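Local coordinates for protein hydrazine synthase subunit beta (Candidatus Kuenenia stuttgartiensis, PDB 5C2V) that forms part of the hydrazine synthase complex, which condenses nitric oxide with ammonium to hydrazine, and may modulate passage of the hydroxylamine intermediate between active sites, at residues 28-39 with 49-60; 61-69 with 81-90. All coordinates share one frame; numbering follows the deposited sequence.

Overall arrangement
From the N terminus the chain runs through the four-stranded blade 15-20, 26-31, 36-41 and 46-52, then enters the next blade with strand 57-62. Contact 1 closes a short loop: it pairs strands 36-41 and 46-52 and sets the start of strand 57-62 against strand 26-31, so it joins the two blades. Contact 2 begins where contact 1 ends. It closes its own loop by pairing strands 68-73 and 78-83 within the second blade. The two loops follow in series and neither nests in the other. Their centres lie about 13 Å apart. F28 of contact 1 packs on V62 and L69 of contact 2, which ties the neighbouring blades of the propeller together.

Contact 1 of 2, residues 28-39 with 49-60; sequences FISNQSGHSVTF and GEVAVRVQPEAS
Q32 reaches across to E58. Its CG stands anti to the backbone N (chi1 -171°) and the extended chain carries NE2 to E58 OE2 at 2.7 Å. The bond is bent, 136° at the hydrogen, and the amide and carboxylate planes are turned 51° apart. Q56 runs alongside Q32, pointing the same way, with the two amides at right angles. Its NE2 bonds the same OE2 from the opposite face of the carboxylate. Two amides thus grip one buried oxygen, while W98 holds E58 OE1. The H35 ring meets V55 and Q56 at its edge. Its ND1 accepts from Q56 N at 3.0 Å. S36 OG donates to the anti lone pair of E50 OE2. On the sheet face with V37, the F39 ring is sandwiched: V51 CG2 lies over one face, 4.0 Å from the centroid, and F28 CE2 over the other. The backbones of V37 and V51 bond to each other both ways. The P57 ring packs beside the turn 32-35, its CG near N31 O and S36 O. Strands 36-41 and 46-52 are the outer hairpin of a four-stranded antiparallel blade, from which the chain passes to 57-62 of the next blade, as in a beta-propeller.

Contact 2 of 2, residues 61-69 with 81-90; sequences AVTPDGAFL and VVDIQRKQEI
I84 lies against the backbone of residues 66-69, just beyond the paired part of the hairpin. Its CB is 3.9 Å from A67 O. CG1 stands anti to the carbonyl carbon (chi1 -63°), which carries it over the peptide between F68 and L69. I84 CG1 is 3.6 Å from F68 C and also touches L69 CB. CG2, the other branch, stays near G66 O. The tip, CD1, is close to two carbonyl oxygens, G66 O and F68 O, and meets V62 CG1 at 4.0 Å, the two side chains crossing at about a right angle. I84 N also makes a weak bond to A67 O. Next to it, L69 and V82 form a hydrogen-bonded antiparallel pair. L69 N to V82 O and V82 N to L69 O both measure 2.9 Å. F68 and D83 form the adjacent non-hydrogen-bonded pair. The F68 ring receives I90 CD1 at its edge, 3.8 Å from CE1. A water links G66 O with Q85 NE2. Each turn is braced from within. D65 OD1 accepts from T63 OG1 and from A67 N, the latter an Asx turn. D83 OD1 accepts from R86 N, and K87 and Q88 form a G1 beta bulge facing D83. The contact joins the two central strands of the blade, 68-73 and 78-83. Strands 57-62 and 88-94 flank them, and F28, from strand 26-31 of the preceding blade, also packs on I84.

Contact 1 of 2, residues 28-39 with 49-60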
loop_
_atom_site.group_PDB
_atom_site.type_symbol
_atom_site.label_atom_id
_atom_site.label_comp_id
_atom_site.label_asym_id
_atom_site.label_seq_id
_atom_site.Cartn_x
_atom_site.Cartn_y
_atom_site.Cartn_z
ATOM N N PHE B 28 12.836 -32.007 49.142
ATOM C CA PHE B 28 12.305 -31.625 50.443
ATOM C C PHE B 28 11.140 -30.661 50.281
ATOM O O PHE B 28 11.314 -29.526 49.836
ATOM C CB PHE B 28 13.395 -30.993 51.309
ATOM C CG PHE B 28 14.671 -31.783 51.350
ATOM C CD1 PHE B 28 15.682 -31.542 50.435
ATOM C CD2 PHE B 28 14.856 -32.772 52.299
ATOM C CE1 PHE B 28 16.855 -32.271 50.470
ATOM C CE2 PHE B 28 16.027 -33.504 52.341
ATOM C CZ PHE B 28 17.028 -33.253 51.425
ATOM N N ILE B 29 9.949 -31.117 50.650
ATOM C CA ILE B 29 8.749 -30.311 50.486
ATOM C C ILE B 29 8.276 -29.741 51.816
ATOM O O ILE B 29 8.023 -30.485 52.756
ATOM C CB ILE B 29 7.601 -31.125 49.862
ATOM C CG1 ILE B 29 7.948 -31.563 48.437
ATOM C CG2 ILE B 29 6.335 -30.318 49.867
ATOM C CD1 ILE B 29 8.569 -32.938 48.350
ATOM N N SER B 30 8.142 -28.423 51.895
ATOM C CA SER B 30 7.622 -27.820 53.111
ATOM C C SER B 30 6.103 -27.838 53.059
ATOM O O SER B 30 5.503 -27.234 52.178
ATOM C CB SER B 30 8.136 -26.389 53.279
ATOM O OG SER B 30 9.549 -26.363 53.371
ATOM N N ASN B 31 5.484 -28.539 54.003
ATOM C CA ASN B 31 4.031 -28.611 54.052
ATOM C C ASN B 31 3.486 -27.556 55.000
ATOM O O ASN B 31 3.679 -27.637 56.213
ATOM C CB ASN B 31 3.574 -30.007 54.482
ATOM C CG ASN B 31 4.099 -31.098 53.568
ATOM O OD1 ASN B 31 4.213 -30.910 52.357
ATOM N ND2 ASN B 31 4.422 -32.249 54.148
ATOM N N GLN B 32 2.797 -26.567 54.442
ATOM C CA GLN B 32 2.329 -25.430 55.223
ATOM C C GLN B 32 1.222 -25.837 56.186
ATOM O O GLN B 32 1.209 -25.419 57.344
ATOM C CB GLN B 32 1.838 -24.312 54.301
ATOM C CG GLN B 32 1.546 -23.009 55.022
ATOM C CD GLN B 32 0.789 -22.020 54.163
ATOM O OE1 GLN B 32 -0.133 -22.388 53.435
ATOM N NE2 GLN B 32 1.175 -20.751 54.242
ATOM N N SER B 33 0.296 -26.655 55.700
ATOM C CA SER B 33 -0.837 -27.087 56.506
ATOM C C SER B 33 -0.525 -28.370 57.271
ATOM O O SER B 33 -1.316 -28.812 58.100
ATOM C CB SER B 33 -2.070 -27.287 55.623
ATOM O OG SER B 33 -2.382 -26.104 54.909
ATOM N N GLY B 34 0.630 -28.964 56.987
ATOM C CA GLY B 34 1.026 -30.198 57.642
ATOM C C GLY B 34 2.012 -29.988 58.773
ATOM O O GLY B 34 2.258 -30.901 59.564
ATOM N N HIS B 35 2.571 -28.782 58.848
ATOM C CA HIS B 35 3.559 -28.424 59.865
ATOM C C HIS B 35 4.730 -29.404 59.880
ATOM O O HIS B 35 5.260 -29.740 60.941
ATOM C CB HIS B 35 2.905 -28.355 61.246
ATOM C CG HIS B 35 1.655 -27.532 61.278
ATOM N ND1 HIS B 35 1.670 -26.161 61.430
ATOM C CD2 HIS B 35 0.353 -27.883 61.174
ATOM C CE1 HIS B 35 0.432 -25.705 61.418
ATOM N NE2 HIS B 35 -0.389 -26.729 61.265
ATOM N N SER B 36 5.125 -29.856 58.694
ATOM C CA SER B 36 6.205 -30.826 58.553
ATOM C C SER B 36 6.869 -30.712 57.185
ATOM O O SER B 36 6.492 -29.874 56.368
ATOM C CB SER B 36 5.678 -32.246 58.764
ATOM O OG SER B 36 4.653 -32.552 57.835
ATOM N N VAL B 37 7.862 -31.562 56.942
ATOM C CA VAL B 37 8.571 -31.579 55.667
ATOM C C VAL B 37 8.619 -32.991 55.091
ATOM O O VAL B 37 9.064 -33.925 55.754
ATOM C CB VAL B 37 10.009 -31.038 55.805
ATOM C CG1 VAL B 37 10.775 -31.222 54.504
ATOM C CG2 VAL B 37 9.993 -29.572 56.216
ATOM N N THR B 38 8.157 -33.138 53.854
ATOM C CA THR B 38 8.126 -34.434 53.188
ATOM C C THR B 38 9.416 -34.703 52.419
ATOM O O THR B 38 9.880 -33.861 51.647
ATOM C CB THR B 38 6.932 -34.533 52.217
ATOM O OG1 THR B 38 5.715 -34.265 52.923
ATOM C CG2 THR B 38 6.859 -35.920 51.594
ATOM N N PHE B 39 9.992 -35.882 52.642
ATOM C CA PHE B 39 11.185 -36.311 51.920
ATOM C C PHE B 39 10.795 -37.210 50.752
ATOM O O PHE B 39 10.016 -38.148 50.920
ATOM C CB PHE B 39 12.155 -37.058 52.842
ATOM C CG PHE B 39 12.863 -36.181 53.843
ATOM C CD1 PHE B 39 12.526 -34.844 53.994
ATOM C CD2 PHE B 39 13.879 -36.701 54.629
ATOM C CE1 PHE B 39 13.182 -34.050 54.916
ATOM C CE2 PHE B 39 14.539 -35.911 55.550
ATOM C CZ PHE B 39 14.191 -34.583 55.693
ATOM N N GLY B 49 9.781 -40.434 53.904
ATOM C CA GLY B 49 9.526 -40.023 55.270
ATOM C C GLY B 49 8.906 -38.645 55.397
ATOM O O GLY B 49 8.874 -37.872 54.440
ATOM N N GLU B 50 8.416 -38.340 56.595
ATOM C CA GLU B 50 7.890 -37.016 56.898
ATOM C C GLU B 50 8.449 -36.538 58.236
ATOM O O GLU B 50 8.187 -37.142 59.277
ATOM C CB GLU B 50 6.360 -37.042 56.922
ATOM C CG GLU B 50 5.703 -35.683 57.092
ATOM C CD GLU B 50 4.198 -35.746 56.911
ATOM O OE1 GLU B 50 3.682 -36.844 56.613
ATOM O OE2 GLU B 50 3.531 -34.701 57.066
ATOM N N VAL B 51 9.213 -35.451 58.205
ATOM C CA VAL B 51 9.880 -34.950 59.403
ATOM C C VAL B 51 9.128 -33.775 60.017
ATOM O O VAL B 51 8.895 -32.763 59.359
ATOM C CB VAL B 51 11.325 -34.513 59.098
ATOM C CG1 VAL B 51 11.994 -33.978 60.356
ATOM C CG2 VAL B 51 12.119 -35.673 58.518
ATOM N N ALA B 52 8.761 -33.913 61.286
ATOM C CA ALA B 52 7.987 -32.888 61.974
ATOM C C ALA B 52 8.823 -31.653 62.296
ATOM O O ALA B 52 9.935 -31.753 62.814
ATOM C CB ALA B 52 7.379 -33.456 63.247
ATOM N N VAL B 53 8.271 -30.487 61.975
ATOM C CA VAL B 53 8.883 -29.208 62.310
ATOM C C VAL B 53 7.866 -28.337 63.037
ATOM O O VAL B 53 6.773 -28.795 63.372
ATOM C CB VAL B 53 9.399 -28.460 61.066
ATOM C CG1 VAL B 53 10.578 -29.199 60.447
ATOM C CG2 VAL B 53 8.278 -28.264 60.057
ATOM N N ARG B 54 8.228 -27.083 63.281
ATOM C CA ARG B 54 7.340 -26.157 63.973
ATOM C C ARG B 54 6.203 -25.699 63.061
ATOM O O ARG B 54 6.058 -26.182 61.938
ATOM C CB ARG B 54 8.120 -24.949 64.493
ATOM C CG ARG B 54 9.351 -25.302 65.311
ATOM C CD ARG B 54 9.037 -26.341 66.374
ATOM N NE ARG B 54 10.209 -26.664 67.181
ATOM C CZ ARG B 54 10.291 -27.712 67.993
ATOM N NH1 ARG B 54 9.267 -28.548 68.104
ATOM N NH2 ARG B 54 11.397 -27.928 68.691
ATOM N N VAL B 55 5.394 -24.771 63.561
ATOM C CA VAL B 55 4.167 -24.359 62.887
ATOM C C VAL B 55 4.394 -23.633 61.556
ATOM O O VAL B 55 5.155 -22.668 61.483
ATOM C CB VAL B 55 3.325 -23.447 63.806
ATOM C CG1 VAL B 55 1.934 -23.242 63.232
ATOM C CG2 VAL B 55 3.240 -24.043 65.204
ATOM N N GLN B 56 3.717 -24.119 60.516
ATOM C CA GLN B 56 3.635 -23.456 59.211
ATOM C C GLN B 56 4.983 -23.230 58.507
ATOM O O GLN B 56 5.387 -22.086 58.288
ATOM C CB GLN B 56 2.920 -22.108 59.387
ATOM C CG GLN B 56 2.437 -21.464 58.109
ATOM C CD GLN B 56 1.584 -20.248 58.367
ATOM O OE1 GLN B 56 0.815 -20.196 59.326
ATOM N NE2 GLN B 56 1.723 -19.256 57.514
ATOM N N PRO B 57 5.714 -24.317 58.190
ATOM C CA PRO B 57 6.917 -24.064 57.388
ATOM C C PRO B 57 6.601 -23.546 55.981
ATOM O O PRO B 57 5.853 -24.203 55.257
ATOM C CB PRO B 57 7.574 -25.444 57.320
ATOM C CG PRO B 57 6.426 -26.400 57.408
ATOM C CD PRO B 57 5.425 -25.755 58.330
ATOM N N GLU B 58 7.145 -22.396 55.591
ATOM C CA GLU B 58 7.072 -21.977 54.190
ATOM C C GLU B 58 8.328 -22.096 53.313
ATOM O O GLU B 58 8.256 -21.834 52.112
ATOM C CB GLU B 58 6.523 -20.557 54.138
ATOM C CG GLU B 58 5.086 -20.559 54.618
ATOM C CD GLU B 58 4.455 -19.197 54.688
ATOM O OE1 GLU B 58 5.167 -18.184 54.529
ATOM O OE2 GLU B 58 3.225 -19.155 54.887
ATOM N N ALA B 59 9.462 -22.493 53.881
ATOM C CA ALA B 59 10.696 -22.538 53.093
ATOM C C ALA B 59 11.749 -23.473 53.673
ATOM O O ALA B 59 11.736 -23.775 54.865
ATOM C CB ALA B 59 11.274 -21.133 52.948
ATOM N N SER B 60 12.673 -23.914 52.822
ATOM C CA SER B 60 13.776 -24.766 53.260
ATOM C C SER B 60 15.015 -24.625 52.372
ATOM O O SER B 60 14.906 -24.371 51.172
ATOM C CB SER B 60 13.329 -26.228 53.305
ATOM O OG SER B 60 12.855 -26.659 52.043
#

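Contact 2 of 2, residues 61-69 with 81-90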
loop_
_atom_site.group_PDB
_atom_site.type_symbol
_atom_site.label_atom_id
_atom_site.label_comp_id
_atom_site.label_asym_id
_atom_site.label_seq_id
_atom_site.Cartn_x
_atom_site.Cartn_y
_atom_site.Cartn_z
ATOM N N ALA B 61 16.189 -24.803 52.971
ATOM C CA ALA B 61 17.449 -24.774 52.232
ATOM C C ALA B 61 18.369 -25.909 52.678
ATOM O O ALA B 61 18.442 -26.232 53.863
ATOM C CB ALA B 61 18.141 -23.431 52.408
ATOM N N VAL B 62 19.071 -26.508 51.720
ATOM C CA VAL B 62 19.950 -27.637 52.003
ATOM C C VAL B 62 21.414 -27.205 52.054
ATOM O O VAL B 62 21.851 -26.369 51.265
ATOM C CB VAL B 62 19.786 -28.750 50.945
ATOM C CG1 VAL B 62 20.548 -30.003 51.356
ATOM C CG2 VAL B 62 18.317 -29.064 50.731
ATOM N N THR B 63 22.165 -27.775 52.993
ATOM C CA THR B 63 23.600 -27.536 53.083
ATOM C C THR B 63 24.308 -28.169 51.885
ATOM O O THR B 63 23.838 -29.175 51.354
ATOM C CB THR B 63 24.185 -28.100 54.395
ATOM O OG1 THR B 63 23.944 -29.510 54.464
ATOM C CG2 THR B 63 23.547 -27.420 55.598
ATOM N N PRO B 64 25.432 -27.571 51.449
ATOM C CA PRO B 64 26.201 -28.049 50.291
ATOM C C PRO B 64 26.546 -29.540 50.344
ATOM O O PRO B 64 26.580 -30.192 49.301
ATOM C CB PRO B 64 27.473 -27.202 50.352
ATOM C CG PRO B 64 27.029 -25.932 50.975
ATOM C CD PRO B 64 25.989 -26.317 51.991
ATOM N N ASP B 65 26.811 -30.063 51.536
ATOM C CA ASP B 65 27.098 -31.486 51.693
ATOM C C ASP B 65 25.818 -32.319 51.681
ATOM O O ASP B 65 25.830 -33.489 51.296
ATOM C CB ASP B 65 27.882 -31.734 52.984
ATOM C CG ASP B 65 27.330 -30.954 54.162
ATOM O OD1 ASP B 65 26.092 -30.845 54.285
ATOM O OD2 ASP B 65 28.139 -30.445 54.966
ATOM N N GLY B 66 24.716 -31.707 52.104
ATOM C CA GLY B 66 23.423 -32.368 52.111
ATOM C C GLY B 66 23.154 -33.190 53.358
ATOM O O GLY B 66 22.374 -34.140 53.322
ATOM N N ALA B 67 23.818 -32.843 54.457
ATOM C CA ALA B 67 23.588 -33.524 55.728
ATOM C C ALA B 67 22.534 -32.832 56.593
ATOM O O ALA B 67 22.109 -33.378 57.611
ATOM C CB ALA B 67 24.894 -33.646 56.497
ATOM N N PHE B 68 22.110 -31.637 56.191
ATOM C CA PHE B 68 21.189 -30.849 57.008
ATOM C C PHE B 68 20.172 -30.075 56.175
ATOM O O PHE B 68 20.443 -29.689 55.039
ATOM C CB PHE B 68 21.966 -29.871 57.896
ATOM C CG PHE B 68 22.933 -30.535 58.837
ATOM C CD1 PHE B 68 22.506 -31.016 60.065
ATOM C CD2 PHE B 68 24.270 -30.668 58.499
ATOM C CE1 PHE B 68 23.394 -31.624 60.934
ATOM C CE2 PHE B 68 25.161 -31.274 59.364
ATOM C CZ PHE B 68 24.723 -31.753 60.583
ATOM N N LEU B 69 18.998 -29.850 56.758
ATOM C CA LEU B 69 17.947 -29.076 56.108
ATOM C C LEU B 69 17.435 -27.971 57.026
ATOM O O LEU B 69 16.875 -28.246 58.088
ATOM C CB LEU B 69 16.791 -29.986 55.689
ATOM C CG LEU B 69 15.603 -29.303 55.011
ATOM C CD1 LEU B 69 16.008 -28.728 53.663
ATOM C CD2 LEU B 69 14.439 -30.271 54.860
ATOM N N VAL B 81 16.312 -26.881 62.411
ATOM C CA VAL B 81 17.448 -27.566 61.807
ATOM C C VAL B 81 17.185 -29.066 61.797
ATOM O O VAL B 81 16.998 -29.680 62.847
ATOM C CB VAL B 81 18.763 -27.272 62.548
ATOM C CG1 VAL B 81 19.915 -28.018 61.892
ATOM C CG2 VAL B 81 19.037 -25.778 62.567
ATOM N N VAL B 82 17.171 -29.651 60.604
ATOM C CA VAL B 82 16.802 -31.053 60.446
ATOM C C VAL B 82 17.982 -31.914 60.011
ATOM O O VAL B 82 18.700 -31.571 59.073
ATOM C CB VAL B 82 15.661 -31.212 59.418
ATOM C CG1 VAL B 82 15.359 -32.684 59.167
ATOM C CG2 VAL B 82 14.416 -30.475 59.887
ATOM N N ASP B 83 18.177 -33.034 60.700
ATOM C CA ASP B 83 19.157 -34.021 60.274
ATOM C C ASP B 83 18.534 -34.842 59.151
ATOM O O ASP B 83 17.502 -35.486 59.345
ATOM C CB ASP B 83 19.575 -34.914 61.444
ATOM C CG ASP B 83 20.855 -35.679 61.169
ATOM O OD1 ASP B 83 20.817 -36.643 60.374
ATOM O OD2 ASP B 83 21.899 -35.322 61.754
ATOM N N ILE B 84 19.161 -34.818 57.980
ATOM C CA ILE B 84 18.572 -35.422 56.790
ATOM C C ILE B 84 18.625 -36.946 56.848
ATOM O O ILE B 84 17.675 -37.627 56.457
ATOM C CB ILE B 84 19.274 -34.921 55.509
ATOM C CG1 ILE B 84 19.067 -33.412 55.359
ATOM C CG2 ILE B 84 18.749 -35.648 54.280
ATOM C CD1 ILE B 84 19.604 -32.839 54.068
ATOM N N GLN B 85 19.732 -37.477 57.355
ATOM C CA GLN B 85 19.908 -38.920 57.448
ATOM C C GLN B 85 19.112 -39.511 58.612
ATOM O O GLN B 85 18.553 -40.602 58.498
ATOM C CB GLN B 85 21.392 -39.258 57.588
ATOM C CG GLN B 85 22.271 -38.541 56.576
ATOM C CD GLN B 85 23.674 -38.289 57.089
ATOM O OE1 GLN B 85 23.961 -38.488 58.269
ATOM N NE2 GLN B 85 24.557 -37.843 56.202
ATOM N N ARG B 86 19.060 -38.786 59.725
ATOM C CA ARG B 86 18.315 -39.238 60.898
ATOM C C ARG B 86 16.817 -38.972 60.771
ATOM O O ARG B 86 16.017 -39.560 61.501
ATOM C CB ARG B 86 18.844 -38.561 62.164
ATOM C CG ARG B 86 20.203 -39.051 62.625
ATOM C CD ARG B 86 20.614 -38.339 63.902
ATOM N NE ARG B 86 19.581 -38.440 64.930
ATOM C CZ ARG B 86 19.565 -37.721 66.048
ATOM N NH1 ARG B 86 20.528 -36.840 66.286
ATOM N NH2 ARG B 86 18.585 -37.880 66.926
ATOM N N LYS B 87 16.454 -38.083 59.849
ATOM C CA LYS B 87 15.063 -37.678 59.639
ATOM C C LYS B 87 14.449 -37.119 60.923
ATOM O O LYS B 87 13.337 -37.487 61.302
ATOM C CB LYS B 87 14.230 -38.854 59.120
ATOM C CG LYS B 87 14.847 -39.584 57.934
ATOM C CD LYS B 87 14.098 -40.874 57.631
ATOM C CE LYS B 87 14.778 -41.666 56.527
ATOM N NZ LYS B 87 14.819 -40.915 55.243
ATOM N N GLN B 88 15.182 -36.229 61.585
ATOM C CA GLN B 88 14.767 -35.679 62.874
ATOM C C GLN B 88 15.232 -34.229 63.036
ATOM O O GLN B 88 16.328 -33.876 62.602
ATOM C CB GLN B 88 15.320 -36.547 64.011
ATOM C CG GLN B 88 15.123 -35.990 65.413
ATOM C CD GLN B 88 13.688 -36.094 65.892
ATOM O OE1 GLN B 88 12.878 -36.818 65.312
ATOM N NE2 GLN B 88 13.368 -35.372 66.959
ATOM N N GLU B 89 14.404 -33.391 63.658
ATOM C CA GLU B 89 14.793 -32.007 63.921
ATOM C C GLU B 89 15.684 -31.926 65.154
ATOM O O GLU B 89 15.258 -32.270 66.257
ATOM C CB GLU B 89 13.556 -31.127 64.118
ATOM C CG GLU B 89 13.872 -29.723 64.613
ATOM C CD GLU B 89 12.670 -29.035 65.232
ATOM O OE1 GLU B 89 12.714 -27.799 65.403
ATOM O OE2 GLU B 89 11.685 -29.733 65.553
ATOM N N ILE B 90 16.920 -31.470 64.970
ATOM C CA ILE B 90 17.860 -31.404 66.084
ATOM C C ILE B 90 17.930 -30.065 66.826
ATOM O O ILE B 90 18.500 -30.000 67.915
ATOM C CB ILE B 90 19.281 -31.748 65.600
ATOM C CG1 ILE B 90 19.753 -30.717 64.572
ATOM C CG2 ILE B 90 19.317 -33.151 65.013
ATOM C CD1 ILE B 90 21.045 -31.087 63.876
HETATM O O HOH W 1 22.754 -36.719 53.838
#